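Local atomic coordinates of LBCATS-a (Synthetic construct, PDB entry 5EY5), a protein that serves as the alpha subunit of a tryptophan synthase and probably cleaves indole-3-glycerol phosphate to indole and glyceraldehyde 3-phosphate. Residues T77-F82 with F107-E112; M84-R89 with V115-E120; F173-S178 with G229-S234; L58-T63 with L100-P105. All blocks are in the same frame, centred on the assembly; numbering follows the deposited sequence.

Interaction 1: T77-F82 with F107-E112; sequences TLDKVF and FRYGIE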
loop_
_atom_site.group_PDB
_atom_site.type_symbol
_atom_site.label_atom_id
_atom_site.label_comp_id
_atom_site.label_asym_id
_atom_site.label_seq_id
_atom_site.Cartn_x
_atom_site.Cartn_y
_atom_site.Cartn_z
ATOM N N THR A 77 -31.880 29.298 -12.675
ATOM C CA THR A 77 -32.718 28.356 -11.940
ATOM C C THR A 77 -33.999 28.125 -12.728
ATOM O O THR A 77 -34.319 28.870 -13.656
ATOM C CB THR A 77 -33.083 28.870 -10.543
ATOM O OG1 THR A 77 -33.874 30.058 -10.674
ATOM C CG2 THR A 77 -31.826 29.165 -9.708
ATOM N N LEU A 78 -34.733 27.075 -12.349
ATOM C CA LEU A 78 -36.030 26.816 -12.967
ATOM C C LEU A 78 -36.933 28.034 -12.854
ATOM O O LEU A 78 -37.487 28.510 -13.850
ATOM C CB LEU A 78 -36.692 25.601 -12.323
ATOM C CG LEU A 78 -36.525 24.281 -13.055
ATOM C CD1 LEU A 78 -37.304 23.190 -12.345
ATOM C CD2 LEU A 78 -36.998 24.449 -14.497
ATOM N N ASP A 79 -37.073 28.567 -11.643
ATOM C CA ASP A 79 -37.916 29.742 -11.437
ATOM C C ASP A 79 -37.531 30.898 -12.352
ATOM O O ASP A 79 -38.406 31.647 -12.800
ATOM C CB ASP A 79 -37.849 30.191 -9.973
ATOM C CG ASP A 79 -38.703 29.329 -9.054
ATOM O OD1 ASP A 79 -39.829 28.965 -9.456
ATOM O OD2 ASP A 79 -38.248 29.020 -7.932
ATOM N N LYS A 80 -36.235 31.058 -12.644
ATOM C CA LYS A 80 -35.793 32.172 -13.485
ATOM C C LYS A 80 -36.123 31.936 -14.960
ATOM O O LYS A 80 -36.432 32.880 -15.692
ATOM C CB LYS A 80 -34.291 32.403 -13.300
ATOM C CG LYS A 80 -33.930 33.152 -12.016
ATOM C CD LYS A 80 -32.429 33.130 -11.753
ATOM C CE LYS A 80 -32.086 33.759 -10.416
ATOM N NZ LYS A 80 -30.661 33.522 -10.034
ATOM N N VAL A 81 -36.052 30.694 -15.423
ATOM C CA VAL A 81 -36.433 30.432 -16.807
ATOM C C VAL A 81 -37.944 30.585 -16.971
ATOM O O VAL A 81 -38.419 31.123 -17.982
ATOM C CB VAL A 81 -35.925 29.045 -17.245
ATOM C CG1 VAL A 81 -36.075 28.860 -18.784
ATOM C CG2 VAL A 81 -34.457 28.886 -16.837
ATOM N N PHE A 82 -38.717 30.164 -15.959
ATOM C CA PHE A 82 -40.159 30.417 -15.948
ATOM C C PHE A 82 -40.473 31.903 -16.090
ATOM O O PHE A 82 -41.359 32.293 -16.860
ATOM C CB PHE A 82 -40.774 29.868 -14.662
ATOM C CG PHE A 82 -41.019 28.383 -14.684
ATOM C CD1 PHE A 82 -41.557 27.770 -15.804
ATOM C CD2 PHE A 82 -40.729 27.605 -13.577
ATOM C CE1 PHE A 82 -41.789 26.404 -15.817
ATOM C CE2 PHE A 82 -40.967 26.237 -13.587
ATOM C CZ PHE A 82 -41.486 25.638 -14.703
ATOM N N PHE A 107 -38.118 16.634 -10.284
ATOM C CA PHE A 107 -38.183 16.109 -8.934
ATOM C C PHE A 107 -37.484 17.180 -8.097
ATOM O O PHE A 107 -36.776 18.015 -8.643
ATOM C CB PHE A 107 -37.519 14.732 -8.890
ATOM C CG PHE A 107 -37.980 13.851 -7.766
ATOM C CD1 PHE A 107 -38.976 12.907 -7.974
ATOM C CD2 PHE A 107 -37.420 13.961 -6.519
ATOM C CE1 PHE A 107 -39.392 12.093 -6.953
ATOM C CE2 PHE A 107 -37.831 13.154 -5.494
ATOM C CZ PHE A 107 -38.823 12.216 -5.707
ATOM N N ARG A 108 -37.779 17.270 -6.826
ATOM C CA ARG A 108 -37.162 18.377 -6.089
ATOM C C ARG A 108 -37.986 19.648 -6.222
ATOM O O ARG A 108 -38.453 20.171 -5.212
ATOM C CB ARG A 108 -35.724 18.680 -6.559
ATOM C CG ARG A 108 -34.949 19.615 -5.609
ATOM C CD ARG A 108 -34.959 19.001 -4.242
ATOM N NE ARG A 108 -34.448 19.888 -3.193
ATOM C CZ ARG A 108 -35.203 20.695 -2.449
ATOM N NH1 ARG A 108 -36.514 20.765 -2.644
ATOM N NH2 ARG A 108 -34.643 21.449 -1.514
ATOM N N TYR A 109 -38.153 20.168 -7.452
ATOM C CA TYR A 109 -39.118 21.249 -7.642
ATOM C C TYR A 109 -40.488 20.814 -7.157
ATOM O O TYR A 109 -41.180 21.566 -6.461
ATOM C CB TYR A 109 -39.203 21.683 -9.113
ATOM C CG TYR A 109 -39.932 23.016 -9.311
ATOM C CD1 TYR A 109 -39.220 24.214 -9.397
ATOM C CD2 TYR A 109 -41.321 23.076 -9.397
ATOM C CE1 TYR A 109 -39.859 25.437 -9.579
ATOM C CE2 TYR A 109 -41.976 24.300 -9.583
ATOM C CZ TYR A 109 -41.235 25.475 -9.675
ATOM O OH TYR A 109 -41.863 26.697 -9.825
ATOM N N GLY A 110 -40.872 19.581 -7.483
ATOM C CA GLY A 110 -42.177 19.049 -7.148
ATOM C C GLY A 110 -42.861 18.768 -8.466
ATOM O O GLY A 110 -43.049 19.692 -9.259
ATOM N N ILE A 111 -43.203 17.504 -8.729
ATOM C CA ILE A 111 -43.607 17.106 -10.079
ATOM C C ILE A 111 -44.855 17.868 -10.513
ATOM O O ILE A 111 -44.872 18.539 -11.555
ATOM C CB ILE A 111 -43.836 15.585 -10.141
ATOM C CG1 ILE A 111 -42.511 14.837 -9.981
ATOM C CG2 ILE A 111 -44.503 15.206 -11.429
ATOM C CD1 ILE A 111 -42.682 13.335 -9.897
ATOM N N GLU A 112 -45.925 17.754 -9.728
ATOM C CA GLU A 112 -47.168 18.427 -10.087
ATOM C C GLU A 112 -46.995 19.938 -10.031
ATOM O O GLU A 112 -47.504 20.664 -10.894
ATOM C CB GLU A 112 -48.297 17.964 -9.167
ATOM C CG GLU A 112 -47.925 17.944 -7.690
ATOM C CD GLU A 112 -48.461 19.147 -6.928
ATOM O OE1 GLU A 112 -48.122 19.299 -5.734
ATOM O OE2 GLU A 112 -49.226 19.938 -7.522
#
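Tyr109, the last residue of helix 103-109, reaches across to the first turns of helix 78-91 and meets Leu78, Asp79 and Phe82 there. A chi1 of -166°, which sets CG opposite the backbone N, swings the ring onto that helix. The dense part of the contact is apolar and buried on the side of Leu78 and Phe82. Leu78 CD1 lies 3.7 Å from Tyr109 CD1, while Phe82 turns its ring edge toward the tyrosine face in an offset edge-to-face pair, ring centroids 5.9 Å apart and planes at 65°. An aliphatic branch and a ring edge both pack well against an aromatic ring. The outer side is looser and polar: the hydroxyl of Tyr109 donates to the exposed Asp79, OH to OD1 3.1 Å, approaching on the syn side of the carboxylate. Tyrosine thus serves both environments, its ring against the apolar pair and its OH on Asp79. At the N-cap, Thr77 OG1 accepts from Lys80 N at 3.2 Å and fixes the start of the helix. Around the contact, Leu78 also packs on Phe114 of helix 111-121, Phe82 meets Phe99 of strand 97-100, and Arg113 makes a cation-pi contact with Tyr109.

Interaction 2: M84-R89 with V115-E120; sequences MVRELR and VKECAE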
loop_
_atom_site.group_PDB
_atom_site.type_symbol
_atom_site.label_atom_id
_atom_site.label_comp_id
_atom_site.label_asym_id
_atom_site.label_seq_id
_atom_site.Cartn_x
_atom_site.Cartn_y
_atom_site.Cartn_z
ATOM N N MET A 84 -38.596 34.189 -17.391
ATOM C CA MET A 84 -38.242 34.569 -18.753
ATOM C C MET A 84 -39.318 34.129 -19.737
ATOM O O MET A 84 -39.690 34.890 -20.638
ATOM C CB MET A 84 -36.885 33.970 -19.131
ATOM C CG MET A 84 -36.270 34.582 -20.379
ATOM S SD MET A 84 -35.511 33.322 -21.411
ATOM C CE MET A 84 -36.988 32.612 -22.124
ATOM N N VAL A 85 -39.842 32.908 -19.578
ATOM C CA VAL A 85 -40.933 32.465 -20.451
ATOM C C VAL A 85 -42.160 33.351 -20.274
ATOM O O VAL A 85 -42.878 33.644 -21.243
ATOM C CB VAL A 85 -41.253 30.973 -20.198
ATOM C CG1 VAL A 85 -42.462 30.524 -21.027
ATOM C CG2 VAL A 85 -40.049 30.128 -20.533
ATOM N N ARG A 86 -42.403 33.839 -19.059
ATOM C CA ARG A 86 -43.549 34.724 -18.879
ATOM C C ARG A 86 -43.303 36.085 -19.515
ATOM O O ARG A 86 -44.211 36.663 -20.119
ATOM C CB ARG A 86 -43.898 34.857 -17.396
ATOM C CG ARG A 86 -44.593 33.613 -16.843
ATOM C CD ARG A 86 -45.244 33.859 -15.489
ATOM N NE ARG A 86 -44.293 34.363 -14.501
ATOM C CZ ARG A 86 -43.538 33.593 -13.717
ATOM N NH1 ARG A 86 -43.621 32.268 -13.796
ATOM N NH2 ARG A 86 -42.701 34.151 -12.849
ATOM N N GLU A 87 -42.080 36.609 -19.417
ATOM C CA GLU A 87 -41.765 37.812 -20.182
ATOM C C GLU A 87 -41.952 37.550 -21.667
ATOM O O GLU A 87 -42.510 38.382 -22.389
ATOM C CB GLU A 87 -40.339 38.290 -19.895
ATOM C CG GLU A 87 -40.002 38.394 -18.423
ATOM C CD GLU A 87 -41.106 39.062 -17.623
ATOM O OE1 GLU A 87 -41.356 40.270 -17.835
ATOM O OE2 GLU A 87 -41.734 38.370 -16.791
ATOM N N LEU A 88 -41.511 36.385 -22.136
ATOM C CA LEU A 88 -41.766 36.013 -23.523
ATOM C C LEU A 88 -43.252 36.084 -23.845
ATOM O O LEU A 88 -43.660 36.725 -24.818
ATOM C CB LEU A 88 -41.235 34.612 -23.786
ATOM C CG LEU A 88 -40.136 34.538 -24.835
ATOM C CD1 LEU A 88 -39.575 33.120 -24.879
ATOM C CD2 LEU A 88 -40.657 34.990 -26.209
ATOM N N ARG A 89 -44.079 35.425 -23.034
ATOM C CA ARG A 89 -45.498 35.326 -23.346
ATOM C C ARG A 89 -46.191 36.672 -23.322
ATOM O O ARG A 89 -47.267 36.807 -23.909
ATOM C CB ARG A 89 -46.197 34.374 -22.375
ATOM C CG ARG A 89 -45.779 32.925 -22.524
ATOM C CD ARG A 89 -45.948 32.457 -23.956
ATOM N NE ARG A 89 -45.603 31.042 -24.129
ATOM C CZ ARG A 89 -45.338 30.495 -25.313
ATOM N NH1 ARG A 89 -45.357 31.262 -26.399
ATOM N NH2 ARG A 89 -45.037 29.199 -25.417
ATOM N N VAL A 115 -45.278 20.919 -13.411
ATOM C CA VAL A 115 -46.179 20.920 -14.559
ATOM C C VAL A 115 -47.209 22.038 -14.435
ATOM O O VAL A 115 -47.587 22.666 -15.433
ATOM C CB VAL A 115 -46.848 19.540 -14.711
ATOM C CG1 VAL A 115 -47.643 19.474 -16.002
ATOM C CG2 VAL A 115 -45.795 18.445 -14.678
ATOM N N LYS A 116 -47.692 22.300 -13.216
ATOM C CA LYS A 116 -48.622 23.414 -13.033
ATOM C C LYS A 116 -47.966 24.740 -13.414
ATOM O O LYS A 116 -48.567 25.562 -14.113
ATOM C CB LYS A 116 -49.129 23.455 -11.590
ATOM C CG LYS A 116 -50.240 24.474 -11.349
ATOM C CD LYS A 116 -50.519 24.679 -9.862
ATOM C CE LYS A 116 -51.600 25.733 -9.643
ATOM N NZ LYS A 116 -51.805 26.057 -8.200
ATOM N N GLU A 117 -46.732 24.965 -12.966
ATOM C CA GLU A 117 -46.029 26.182 -13.351
ATOM C C GLU A 117 -45.752 26.215 -14.851
ATOM O O GLU A 117 -45.751 27.297 -15.456
ATOM C CB GLU A 117 -44.726 26.315 -12.566
ATOM C CG GLU A 117 -43.879 27.503 -12.974
ATOM C CD GLU A 117 -44.336 28.807 -12.333
ATOM O OE1 GLU A 117 -43.478 29.523 -11.773
ATOM O OE2 GLU A 117 -45.547 29.113 -12.386
ATOM N N CYS A 118 -45.524 25.054 -15.472
ATOM C CA CYS A 118 -45.387 25.022 -16.925
ATOM C C CYS A 118 -46.627 25.582 -17.596
ATOM O O CYS A 118 -46.533 26.432 -18.489
ATOM C CB CYS A 118 -45.130 23.596 -17.416
ATOM S SG CYS A 118 -43.427 23.069 -17.245
ATOM N N ALA A 119 -47.806 25.111 -17.177
ATOM C CA ALA A 119 -49.044 25.526 -17.820
ATOM C C ALA A 119 -49.326 26.998 -17.577
ATOM O O ALA A 119 -49.861 27.678 -18.456
ATOM C CB ALA A 119 -50.210 24.668 -17.330
ATOM N N GLU A 120 -48.957 27.515 -16.409
ATOM C CA GLU A 120 -49.272 28.910 -16.125
ATOM C C GLU A 120 -48.283 29.852 -16.800
ATOM O O GLU A 120 -48.661 30.943 -17.242
ATOM C CB GLU A 120 -49.309 29.150 -14.615
ATOM C CG GLU A 120 -50.202 28.178 -13.868
ATOM C CD GLU A 120 -50.478 28.620 -12.448
ATOM O OE1 GLU A 120 -51.640 28.969 -12.147
ATOM O OE2 GLU A 120 -49.530 28.628 -11.636
#
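Arg86 lays the edge of its guanidinium beside the carboxylate of Glu117, and this one pair carries the contact between helix 78-91 and helix 111-121 here. NH1 of Arg86 stands 3.4 Å from OE1 of Glu117, a salt bridge whose hydrogen bond is weak: besides being long, it is bent, with an N-H...acceptor angle of 134°. OE2 of Glu117 is farther from the same NH1, at 4.0 Å, so the carboxylate is met mainly through one oxygen and not as a two-pronged pair. The planes of the two groups are turned 45° against each other, which rules out the flat, coplanar pairing in which two N-H groups face two oxygens. Both chains fold to reach the meeting point. The arginine bends at its third torsion (chi3 -56°) and the glutamate at its second, and the two side chains cross at about a right angle. Long, flexible residues suit this spacing, because the nearest CA atoms of the two segments, those of Arg86 and Glu120, are 8.6 Å apart, and a short side chain would not span the gap. On their inner sides the helices bring Val85 and Cys118 onto Val123. One turn along, Arg89 is tied down more firmly by a salt bridge to Asp124 and bonds to backbone carbonyls. The chemistry of the Arg86-Glu117 pair is therefore that of a surface ion pair: opposite charges are brought together, but the long, bent geometry suggests mainly electrostatic attraction with modest directional hold.

Interaction 3: F173-S178 with G229-S234; sequences FVYCVS and GVIVGS. With G3P (sn-glycerol-3-phosphate), chain E.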
loop_
_atom_site.group_PDB
_atom_site.type_symbol
_atom_site.label_atom_id
_atom_site.label_comp_id
_atom_site.label_asym_id
_atom_site.label_seq_id
_atom_site.Cartn_x
_atom_site.Cartn_y
_atom_site.Cartn_z
ATOM N N PHE A 173 -44.578 15.465 -29.958
ATOM C CA PHE A 173 -43.937 14.766 -31.055
ATOM C C PHE A 173 -43.096 13.643 -30.472
ATOM O O PHE A 173 -42.953 13.508 -29.254
ATOM C CB PHE A 173 -43.120 15.717 -31.946
ATOM C CG PHE A 173 -42.076 16.538 -31.219
ATOM C CD1 PHE A 173 -40.745 16.147 -31.222
ATOM C CD2 PHE A 173 -42.416 17.722 -30.578
ATOM C CE1 PHE A 173 -39.774 16.905 -30.579
ATOM C CE2 PHE A 173 -41.446 18.486 -29.941
ATOM C CZ PHE A 173 -40.122 18.077 -29.947
ATOM N N VAL A 174 -42.588 12.805 -31.355
ATOM C CA VAL A 174 -41.592 11.810 -30.990
ATOM C C VAL A 174 -40.229 12.343 -31.402
ATOM O O VAL A 174 -40.026 12.769 -32.549
ATOM C CB VAL A 174 -41.872 10.448 -31.647
ATOM C CG1 VAL A 174 -40.751 9.471 -31.304
ATOM C CG2 VAL A 174 -43.207 9.913 -31.177
ATOM N N TYR A 175 -39.300 12.306 -30.471
ATOM C CA TYR A 175 -37.935 12.746 -30.709
ATOM C C TYR A 175 -37.122 11.529 -31.143
ATOM O O TYR A 175 -36.895 10.612 -30.352
ATOM C CB TYR A 175 -37.399 13.386 -29.437
ATOM C CG TYR A 175 -36.109 14.169 -29.570
ATOM C CD1 TYR A 175 -35.855 15.259 -28.747
ATOM C CD2 TYR A 175 -35.127 13.783 -30.470
ATOM C CE1 TYR A 175 -34.669 15.958 -28.845
ATOM C CE2 TYR A 175 -33.948 14.469 -30.577
ATOM C CZ TYR A 175 -33.719 15.553 -29.767
ATOM O OH TYR A 175 -32.528 16.225 -29.895
ATOM N N CYS A 176 -36.703 11.510 -32.406
ATOM C CA CYS A 176 -35.925 10.404 -32.968
ATOM C C CYS A 176 -34.445 10.755 -32.837
ATOM O O CYS A 176 -33.973 11.734 -33.426
ATOM C CB CYS A 176 -36.346 10.146 -34.420
ATOM S SG CYS A 176 -35.411 8.930 -35.380
ATOM N N VAL A 177 -33.723 9.987 -32.026
ATOM C CA VAL A 177 -32.299 10.222 -31.804
ATOM C C VAL A 177 -31.518 9.627 -32.966
ATOM O O VAL A 177 -31.554 8.412 -33.199
ATOM C CB VAL A 177 -31.844 9.620 -30.470
ATOM C CG1 VAL A 177 -30.391 9.969 -30.192
ATOM C CG2 VAL A 177 -32.753 10.087 -29.369
ATOM N N SER A 178 -30.828 10.481 -33.715
ATOM C CA SER A 178 -30.188 10.014 -34.934
ATOM C C SER A 178 -29.035 9.056 -34.658
ATOM O O SER A 178 -28.675 8.272 -35.544
ATOM C CB SER A 178 -29.687 11.197 -35.758
ATOM O OG SER A 178 -28.559 11.783 -35.132
ATOM N N GLY A 229 -39.729 17.140 -38.745
ATOM C CA GLY A 229 -39.015 18.265 -38.168
ATOM C C GLY A 229 -37.568 17.917 -37.907
ATOM O O GLY A 229 -37.178 16.745 -37.900
ATOM N N VAL A 230 -36.767 18.963 -37.713
ATOM C CA VAL A 230 -35.324 18.844 -37.560
ATOM C C VAL A 230 -34.934 19.605 -36.311
ATOM O O VAL A 230 -35.253 20.794 -36.191
ATOM C CB VAL A 230 -34.579 19.426 -38.775
ATOM C CG1 VAL A 230 -33.080 19.256 -38.600
ATOM C CG2 VAL A 230 -35.068 18.784 -40.062
ATOM N N ILE A 231 -34.222 18.946 -35.401
ATOM C CA ILE A 231 -33.763 19.579 -34.170
ATOM C C ILE A 231 -32.270 19.839 -34.283
ATOM O O ILE A 231 -31.502 18.933 -34.625
ATOM C CB ILE A 231 -34.058 18.712 -32.940
ATOM C CG1 ILE A 231 -35.552 18.369 -32.873
ATOM C CG2 ILE A 231 -33.563 19.423 -31.693
ATOM C CD1 ILE A 231 -35.877 17.185 -32.004
ATOM N N VAL A 232 -31.863 21.062 -33.957
ATOM C CA VAL A 232 -30.467 21.481 -33.975
ATOM C C VAL A 232 -30.150 22.187 -32.666
ATOM O O VAL A 232 -30.753 23.219 -32.359
ATOM C CB VAL A 232 -30.168 22.438 -35.133
ATOM C CG1 VAL A 232 -28.709 22.877 -35.047
ATOM C CG2 VAL A 232 -30.515 21.809 -36.477
ATOM N N GLY A 233 -29.148 21.690 -31.945
ATOM C CA GLY A 233 -28.770 22.308 -30.698
ATOM C C GLY A 233 -27.301 22.659 -30.659
ATOM O O GLY A 233 -26.936 23.845 -30.716
ATOM N N SER A 234 -26.448 21.631 -30.579
ATOM C CA SER A 234 -25.023 21.885 -30.389
ATOM C C SER A 234 -24.492 22.912 -31.383
ATOM O O SER A 234 -23.733 23.814 -31.009
ATOM C CB SER A 234 -24.241 20.578 -30.493
ATOM O OG SER A 234 -24.330 19.874 -29.263
HETATM O O1 G3P E . -32.588 18.656 -28.599
HETATM C C1 G3P E . -31.340 18.337 -28.061
HETATM C C2 G3P E . -30.219 18.953 -28.892
HETATM O O2 G3P E . -29.065 18.932 -28.101
HETATM C C3 G3P E . -30.012 18.203 -30.225
HETATM O O1P G3P E . -28.795 17.496 -30.262
HETATM O O4P G3P E . -26.914 19.178 -29.832
HETATM O O2P G3P E . -26.395 17.200 -31.290
HETATM O O3P G3P E . -27.842 18.967 -32.151
HETATM P P G3P E . -27.451 18.225 -30.894
#
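Strands 174-177 and 229-232 belong to one closed parallel barrel but are not direct neighbours, since strand 208-211 runs between them; the CA atoms of Tyr175 and Ile231 are 8.7 Å apart. The strands therefore meet through side chains in the barrel interior. Ile231 places its CD1 almost squarely over the Tyr175 ring, 3.4 Å from the ring centroid and 8° off the normal, a CH-pi contact; Phe173 adds its CE1 to the same methyl. Beta-branched isoleucine suits this: with CG1 opposite the carbonyl carbon (chi1 -55°), that branch carries CD1 over the ring while CG2 comes within 3.3 Å of O1 of the bound sn-glycerol-3-phosphate. The hydroxyl of Tyr175 donates to that O1, OH to O1 2.8 Å, with the ligand atom in the ring plane. Replacing Tyr175 by an alanine would probably leave O1 without this donor and the CD1 methyl of Ile231 without its aromatic surface. Farther along the ligand, Gly233 N, where a CB would collide with it, binds O3P at 3.0 Å, while O4P receives both Ser234 N at 2.6 Å and Ser234 OG at 2.7 Å. Phosphate held by backbone N-H groups at this helix start is the classic phosphate site of TIM barrels.

Interaction 4: L58-T63 with L100-P105; sequences LADGPT and LTYYNP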
loop_
_atom_site.group_PDB
_atom_site.type_symbol
_atom_site.label_atom_id
_atom_site.label_comp_id
_atom_site.label_asym_id
_atom_site.label_seq_id
_atom_site.Cartn_x
_atom_site.Cartn_y
_atom_site.Cartn_z
ATOM N N LEU A 58 -26.324 13.719 -18.121
ATOM C CA LEU A 58 -25.855 12.406 -18.567
ATOM C C LEU A 58 -25.905 12.225 -20.083
ATOM O O LEU A 58 -25.137 11.420 -20.629
ATOM C CB LEU A 58 -26.708 11.332 -17.882
ATOM C CG LEU A 58 -26.423 9.838 -17.811
ATOM C CD1 LEU A 58 -25.160 9.555 -17.011
ATOM C CD2 LEU A 58 -27.624 9.131 -17.182
ATOM N N ALA A 59 -26.788 12.949 -20.773
ATOM C CA ALA A 59 -27.086 12.697 -22.177
ATOM C C ALA A 59 -26.481 13.732 -23.123
ATOM O O ALA A 59 -26.757 13.685 -24.328
ATOM C CB ALA A 59 -28.603 12.629 -22.385
ATOM N N ASP A 60 -25.649 14.649 -22.630
ATOM C CA ASP A 60 -25.144 15.742 -23.450
ATOM C C ASP A 60 -23.652 15.610 -23.743
ATOM O O ASP A 60 -22.870 15.183 -22.885
ATOM C CB ASP A 60 -25.438 17.076 -22.780
ATOM C CG ASP A 60 -26.893 17.459 -22.911
ATOM O OD1 ASP A 60 -27.321 17.683 -24.064
ATOM O OD2 ASP A 60 -27.608 17.516 -21.887
ATOM N N GLY A 61 -23.271 15.955 -24.987
ATOM C CA GLY A 61 -21.884 16.042 -25.358
ATOM C C GLY A 61 -21.225 17.292 -24.789
ATOM O O GLY A 61 -21.863 18.102 -24.101
ATOM N N PRO A 62 -19.936 17.464 -25.086
ATOM C CA PRO A 62 -19.168 18.544 -24.437
ATOM C C PRO A 62 -19.726 19.941 -24.673
ATOM O O PRO A 62 -19.718 20.765 -23.756
ATOM C CB PRO A 62 -17.769 18.388 -25.054
ATOM C CG PRO A 62 -17.721 16.970 -25.551
ATOM C CD PRO A 62 -19.106 16.651 -25.992
ATOM N N THR A 63 -20.180 20.244 -25.889
ATOM C CA THR A 63 -20.713 21.571 -26.188
ATOM C C THR A 63 -21.810 21.968 -25.218
ATOM O O THR A 63 -21.773 23.045 -24.609
ATOM C CB THR A 63 -21.263 21.585 -27.607
ATOM O OG1 THR A 63 -20.228 21.177 -28.506
ATOM C CG2 THR A 63 -21.753 22.981 -27.967
ATOM N N LEU A 100 -36.326 21.299 -21.985
ATOM C CA LEU A 100 -35.560 20.062 -21.963
ATOM C C LEU A 100 -34.831 20.063 -20.634
ATOM O O LEU A 100 -34.000 20.942 -20.368
ATOM C CB LEU A 100 -34.608 19.968 -23.161
ATOM C CG LEU A 100 -33.825 18.670 -23.378
ATOM C CD1 LEU A 100 -33.414 18.548 -24.848
ATOM C CD2 LEU A 100 -32.602 18.601 -22.454
ATOM N N THR A 101 -35.205 19.145 -19.755
ATOM C CA THR A 101 -34.657 19.183 -18.412
ATOM C C THR A 101 -34.431 17.759 -17.949
ATOM O O THR A 101 -35.240 16.884 -18.242
ATOM C CB THR A 101 -35.584 19.926 -17.429
ATOM O OG1 THR A 101 -35.053 19.842 -16.095
ATOM C CG2 THR A 101 -36.995 19.356 -17.440
ATOM N N TYR A 102 -33.311 17.526 -17.271
ATOM C CA TYR A 102 -33.153 16.278 -16.545
ATOM C C TYR A 102 -34.167 16.210 -15.413
ATOM O O TYR A 102 -34.795 17.205 -15.048
ATOM C CB TYR A 102 -31.716 16.147 -16.051
ATOM C CG TYR A 102 -30.800 15.964 -17.233
ATOM C CD1 TYR A 102 -30.385 17.054 -17.981
ATOM C CD2 TYR A 102 -30.419 14.698 -17.646
ATOM C CE1 TYR A 102 -29.575 16.886 -19.091
ATOM C CE2 TYR A 102 -29.611 14.519 -18.751
ATOM C CZ TYR A 102 -29.191 15.619 -19.468
ATOM O OH TYR A 102 -28.383 15.445 -20.559
ATOM N N TYR A 103 -34.331 15.002 -14.864
ATOM C CA TYR A 103 -35.451 14.720 -13.988
ATOM C C TYR A 103 -35.253 15.270 -12.583
ATOM O O TYR A 103 -36.216 15.713 -11.952
ATOM C CB TYR A 103 -35.675 13.211 -13.917
ATOM C CG TYR A 103 -36.962 12.851 -13.253
ATOM C CD1 TYR A 103 -38.151 13.415 -13.682
ATOM C CD2 TYR A 103 -37.001 11.944 -12.199
ATOM C CE1 TYR A 103 -39.338 13.094 -13.085
ATOM C CE2 TYR A 103 -38.197 11.616 -11.593
ATOM C CZ TYR A 103 -39.360 12.196 -12.050
ATOM O OH TYR A 103 -40.566 11.880 -11.474
ATOM N N ASN A 104 -34.040 15.215 -12.044
ATOM C CA ASN A 104 -33.897 15.634 -10.657
ATOM C C ASN A 104 -34.264 17.092 -10.406
ATOM O O ASN A 104 -34.752 17.382 -9.300
ATOM C CB ASN A 104 -32.487 15.377 -10.129
ATOM C CG ASN A 104 -32.464 15.404 -8.636
ATOM O OD1 ASN A 104 -33.145 14.610 -8.011
ATOM N ND2 ASN A 104 -31.717 16.331 -8.042
ATOM N N PRO A 105 -34.007 18.054 -11.300
ATOM C CA PRO A 105 -34.542 19.405 -11.035
ATOM C C PRO A 105 -36.060 19.428 -10.978
ATOM O O PRO A 105 -36.641 20.137 -10.151
ATOM C CB PRO A 105 -33.994 20.235 -12.208
ATOM C CG PRO A 105 -32.706 19.579 -12.515
ATOM C CD PRO A 105 -32.992 18.078 -12.364
#
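Tyr102 and the run Leu58 to Asp60 lie in the loops that follow barrel strands 97-100 and 48-51, at the end of the barrel where the ligand binds. The tyrosine hydroxyl is the hub. It donates to Asp60, OH to OD2 2.6 Å, and accepts from the backbone of Ala59, N to OH 3.0 Å. The aspartate oxygen lies at the edge of the ring, near its plane, yet the hydroxyl meets the carboxylate from above, 52° out of the carboxylate plane. Ala59, whose small CB lies 3.4 Å from Tyr102 OH, suits so close an approach. Leu58 brings its backbone N to 3.4 Å from CE2 of the Tyr102 ring. Tyr102 owes its reach to CG standing anti to its carbonyl carbon (chi1 -68°), and Phe54 packs against its ring. A phenylalanine in place of Tyr102 would probably keep much of the packing but leave Asp60 OD2 and Ala59 N without the shared hydroxyl. The other carboxylate oxygen, OD1, bonds to Thr183, a residue of the ligand pocket, and the side chain of Asp60 is about 5 Å from the glycerol phosphate, while Asn104 hydrogen-bonds a neighbouring protein chain. Such loops at the C-terminal ends of the strands, which line the ligand site and meet another protein chain, are characteristic of the tryptophan synthase alpha chain, a TIM barrel.

From the N terminus, segment 58-63 opens interaction 4, then 77-82 and 84-89 open interactions 1 and 2 before any has closed. They close in the same order, at 100-105, 107-112 and 115-120, so that all three cross one another and none nests. Interaction 3 follows in series, its loop running from 173-178 to 229-234. Interaction 1 ties helix 78-91 to the end of helix 103-109, interaction 2 the same helix to 111-121; they touch where Phe82 packs on Glu117. Leu78 against the backbone of Pro105 passes this outer layer on to interaction 4, which links two loops at the barrel mouth. Thr63 packing on Ser234 then joins interaction 4 to interaction 3, at the barrel interior and its phosphate site.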